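Local structure of FAD dependent oxidoreductase domain-containing protein (Deinococcus radiodurans R1, 3C4N) at residues T311-R314 against R315-E319; E365-P368 against G369-L372. The protein binds ADP and is probably an FAD-dependent oxidoreductase, although its substrate and exact role are unknown. All coordinates share one frame; numbering follows the deposited sequence.

The two contacts are local and come in series along the chain, 311-319 first and 365-372 later. Their centres lie about 38 Å apart and their nearest atoms about 21 Å, so they do not touch. Interaction 1 starts helix 315-324, where the loop leading into it packs against strand 251-260 of one mixed sheet. Interaction 2 closes the hairpin of strands 362-367 and 370-374, part of the other mixed sheet, whose parallel strands are consistent with a Rossmann-type nucleotide-binding fold. Interaction 2 is thus the one nearer the nucleotide, with the side chain of Leu372 about 9 Å from the bound ADP, whereas interaction 1 lies away from the nucleotide site.

Interaction 1 of 2, residues T311-R314 against R315-E319; sequences TGLR and RELLE
Leu313 packs against Leu317 and Leu318 where the chain enters its helix, and this apolar corner is the tight part of the contact. The Leu318 side chain crosses that of Leu313 at about a right angle, its CD1 resting 3.5 Å from Leu313 CB, while its other methyl, CD2, lies 3.3 Å from Leu313 O. Leu317 crosses Leu313 at a slant, its CD1 3.9 Å from Leu313 CD2. With CG anti to its carbonyl carbon (chi1 -67°), Leu313 brings CG and CD2 up to that Leu317 methyl. Leu313 N donates to Thr311 OG1 at 3.2 Å, closing an ST turn in the loop just ahead of the helix. Beyond the two segments, Leu338, Gln256 and Pro258 add to the packing around the leucines.

The charged side is looser. Arg314 and Glu316 run side by side in the same direction, with NH2 of Arg314 3.5 Å from OE1 of Glu316. Guanidinium and carboxylate planes stand 87° apart and no N-H points at the oxygen, so the attraction is purely electrostatic. The firmer partners of Arg314 are Tyr299 and Asp295, both reached through NH1; Glu316 OE2 accepts a weak hydrogen bond from His293 NE2. On exposed Arg315, NH1 pairs in the guanidinium plane with Glu319 OE2 at 3.6 Å, one helical turn on.

Arg314 O joins the two sides: it accepts a nearly straight bond from Leu318 N (3.0 Å, 167°) and a weak one from Leu317 N. The first of these is the opening i to i+4 bond of an alpha helix, with Arg314 at the N-cap position of helix 315-324.

Interaction 2 of 2, residues E365-P368 against G369-L372; sequences ELAP and GLHL
The His371 imidazole carries part of the Glu365 side chain over one face: Glu365 CG stands 3.9 Å from the centroid of the His371 ring, 29° off the normal, in a CH-pi contact. The carboxylate runs on past the ring's rim, its plane only 9° from that of the ring. Glu365 reaches there as an extended chain, CG anti to the backbone N (chi1 -166°), and its OE2 accepts from Gly369 N at 2.8 Å on the anti side, somewhat out of the carboxylate plane. Putting an alanine at His371 would probably leave the Glu365 methylenes without their aromatic floor and the carboxylate less firmly positioned for Gly369.

Ala367 to Leu370 form a type II turn, closed by Leu370 N to Ala367 O at 2.7 Å, and Gly369 takes a positive phi. A beta bulge shifts the register between Glu365 and Ala367, where Leu366 N bonds weakly to Leu370 O. Leu366 CD1 touches Leu372 CD2 at 3.8 Å.

Strand 370-374 of this hairpin lies between 362-367, antiparallel, and 227-230, parallel. His371 also touches Leu390 and Val394 of helix 379-398, while Leu366 and Leu370 pack on Leu246.

Interaction 1 of 2, residues T311-R314 against R315-E319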
loop_
_atom_site.group_PDB
_atom_site.type_symbol
_atom_site.label_atom_id
_atom_site.label_comp_id
_atom_site.label_asym_id
_atom_site.label_seq_id
_atom_site.Cartn_x
_atom_site.Cartn_y
_atom_site.Cartn_z
ATOM N N THR A 311 9.981 25.157 -28.191
ATOM C CA THR A 311 10.447 24.596 -26.925
ATOM C C THR A 311 9.319 23.894 -26.179
ATOM O O THR A 311 8.210 23.757 -26.700
ATOM C CB THR A 311 11.041 25.690 -26.024
ATOM O OG1 THR A 311 10.003 26.276 -25.236
ATOM C CG2 THR A 311 11.682 26.788 -26.876
ATOM N N GLY A 312 9.599 23.450 -24.957
ATOM C CA GLY A 312 8.585 22.753 -24.177
ATOM C C GLY A 312 7.845 23.602 -23.157
ATOM O O GLY A 312 6.934 23.111 -22.502
ATOM N N LEU A 313 8.232 24.871 -23.039
ATOM C CA LEU A 313 7.632 25.808 -22.095
ATOM C C LEU A 313 6.458 26.583 -22.696
ATOM O O LEU A 313 6.511 27.000 -23.857
ATOM C CB LEU A 313 8.700 26.793 -21.606
ATOM C CG LEU A 313 9.839 26.248 -20.736
ATOM C CD1 LEU A 313 10.601 25.180 -21.479
ATOM C CD2 LEU A 313 10.776 27.380 -20.336
ATOM N N ARG A 314 5.407 26.787 -21.903
ATOM C CA ARG A 314 4.233 27.522 -22.366
ATOM C C ARG A 314 4.604 28.947 -22.715
ATOM O O ARG A 314 5.546 29.509 -22.155
ATOM C CB ARG A 314 3.136 27.550 -21.300
ATOM C CG ARG A 314 2.750 26.188 -20.797
ATOM C CD ARG A 314 1.344 26.148 -20.247
ATOM N NE ARG A 314 1.048 27.103 -19.235
ATOM C CZ ARG A 314 -0.029 27.854 -19.033
ATOM N NH1 ARG A 314 -1.114 27.876 -19.802
ATOM N NH2 ARG A 314 0.014 28.580 -17.935
ATOM N N ARG A 315 3.848 29.525 -23.640
ATOM C CA ARG A 315 4.082 30.891 -24.093
ATOM C C ARG A 315 4.218 31.847 -22.899
ATOM O O ARG A 315 5.138 32.665 -22.842
ATOM C CB ARG A 315 2.935 31.325 -25.021
ATOM C CG ARG A 315 2.953 32.789 -25.468
ATOM C CD ARG A 315 1.684 33.131 -26.278
ATOM N NE ARG A 315 0.458 32.727 -25.582
ATOM C CZ ARG A 315 -0.027 33.316 -24.490
ATOM N NH1 ARG A 315 0.600 34.357 -23.950
ATOM N NH2 ARG A 315 -1.135 32.849 -23.924
ATOM N N GLU A 316 3.321 31.720 -21.930
ATOM C CA GLU A 316 3.364 32.595 -20.774
ATOM C C GLU A 316 4.646 32.511 -19.965
ATOM O O GLU A 316 5.150 33.531 -19.494
ATOM C CB GLU A 316 2.169 32.330 -19.876
ATOM C CG GLU A 316 0.883 32.830 -20.481
ATOM C CD GLU A 316 -0.214 32.949 -19.458
ATOM O OE1 GLU A 316 -0.647 31.895 -18.946
ATOM O OE2 GLU A 316 -0.628 34.095 -19.160
ATOM N N LEU A 317 5.176 31.304 -19.801
ATOM C CA LEU A 317 6.413 31.131 -19.049
ATOM C C LEU A 317 7.551 31.762 -19.854
ATOM O O LEU A 317 8.425 32.430 -19.301
ATOM C CB LEU A 317 6.701 29.646 -18.816
ATOM C CG LEU A 317 7.476 29.298 -17.537
ATOM C CD1 LEU A 317 7.977 27.860 -17.631
ATOM C CD2 LEU A 317 8.641 30.236 -17.337
ATOM N N LEU A 318 7.523 31.542 -21.165
ATOM C CA LEU A 318 8.526 32.089 -22.068
ATOM C C LEU A 318 8.593 33.604 -21.925
ATOM O O LEU A 318 9.672 34.179 -21.787
ATOM C CB LEU A 318 8.181 31.724 -23.515
ATOM C CG LEU A 318 8.915 30.586 -24.234
ATOM C CD1 LEU A 318 9.689 29.711 -23.245
ATOM C CD2 LEU A 318 7.898 29.771 -25.013
ATOM N N GLU A 319 7.433 34.250 -21.950
ATOM C CA GLU A 319 7.379 35.701 -21.832
ATOM C C GLU A 319 7.949 36.136 -20.489
ATOM O O GLU A 319 8.748 37.071 -20.423
ATOM C CB GLU A 319 5.935 36.200 -21.961
ATOM C CG GLU A 319 5.160 35.618 -23.138
ATOM C CD GLU A 319 3.791 36.241 -23.300
ATOM O OE1 GLU A 319 3.095 36.439 -22.286
ATOM O OE2 GLU A 319 3.400 36.531 -24.446
#

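Interaction 2 of 2, residues E365-P368 against G369-L372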
loop_
_atom_site.group_PDB
_atom_site.type_symbol
_atom_site.label_atom_id
_atom_site.label_comp_id
_atom_site.label_asym_id
_atom_site.label_seq_id
_atom_site.Cartn_x
_atom_site.Cartn_y
_atom_site.Cartn_z
ATOM N N GLU A 365 -17.761 21.115 3.162
ATOM C CA GLU A 365 -18.674 19.990 3.074
ATOM C C GLU A 365 -19.746 20.399 2.060
ATOM O O GLU A 365 -20.643 21.178 2.373
ATOM C CB GLU A 365 -19.282 19.691 4.452
ATOM C CG GLU A 365 -19.993 18.337 4.538
ATOM C CD GLU A 365 -20.683 18.074 5.883
ATOM O OE1 GLU A 365 -21.022 19.048 6.594
ATOM O OE2 GLU A 365 -20.902 16.884 6.215
ATOM N N LEU A 366 -19.613 19.883 0.839
ATOM C CA LEU A 366 -20.526 20.180 -0.262
ATOM C C LEU A 366 -21.870 19.474 -0.145
ATOM O O LEU A 366 -22.793 19.734 -0.916
ATOM C CB LEU A 366 -19.879 19.798 -1.596
ATOM C CG LEU A 366 -18.575 20.523 -1.937
ATOM C CD1 LEU A 366 -18.005 20.005 -3.280
ATOM C CD2 LEU A 366 -18.854 22.005 -2.000
ATOM N N ALA A 367 -21.972 18.579 0.825
ATOM C CA ALA A 367 -23.191 17.833 1.061
ATOM C C ALA A 367 -22.950 16.987 2.293
ATOM O O ALA A 367 -21.805 16.744 2.683
ATOM C CB ALA A 367 -23.506 16.951 -0.129
ATOM N N PRO A 368 -24.024 16.518 2.925
ATOM C CA PRO A 368 -23.869 15.696 4.122
ATOM C C PRO A 368 -22.829 14.588 3.950
ATOM O O PRO A 368 -22.954 13.739 3.069
ATOM C CB PRO A 368 -25.281 15.167 4.340
ATOM C CG PRO A 368 -26.126 16.350 3.927
ATOM C CD PRO A 368 -25.449 16.761 2.629
ATOM N N GLY A 369 -21.798 14.625 4.792
ATOM C CA GLY A 369 -20.749 13.623 4.748
ATOM C C GLY A 369 -19.780 13.709 3.580
ATOM O O GLY A 369 -18.877 12.878 3.466
ATOM N N LEU A 370 -19.963 14.709 2.719
ATOM C CA LEU A 370 -19.103 14.896 1.553
ATOM C C LEU A 370 -18.204 16.132 1.672
ATOM O O LEU A 370 -18.699 17.262 1.721
ATOM C CB LEU A 370 -19.949 15.013 0.283
ATOM C CG LEU A 370 -19.148 15.047 -1.015
ATOM C CD1 LEU A 370 -18.473 13.686 -1.208
ATOM C CD2 LEU A 370 -20.059 15.342 -2.188
ATOM N N HIS A 371 -16.890 15.911 1.714
ATOM C CA HIS A 371 -15.925 17.006 1.832
ATOM C C HIS A 371 -14.980 17.114 0.654
ATOM O O HIS A 371 -14.505 16.106 0.134
ATOM C CB HIS A 371 -15.080 16.857 3.095
ATOM C CG HIS A 371 -15.886 16.842 4.351
ATOM N ND1 HIS A 371 -16.406 15.683 4.883
ATOM C CD2 HIS A 371 -16.315 17.849 5.145
ATOM C CE1 HIS A 371 -17.123 15.977 5.953
ATOM N NE2 HIS A 371 -17.085 17.284 6.134
ATOM N N LEU A 372 -14.706 18.346 0.242
ATOM C CA LEU A 372 -13.778 18.595 -0.852
ATOM C C LEU A 372 -12.526 19.268 -0.279
ATOM O O LEU A 372 -12.578 20.408 0.179
ATOM C CB LEU A 372 -14.433 19.484 -1.915
ATOM C CG LEU A 372 -13.518 20.022 -3.026
ATOM C CD1 LEU A 372 -12.924 18.879 -3.835
ATOM C CD2 LEU A 372 -14.326 20.936 -3.927
#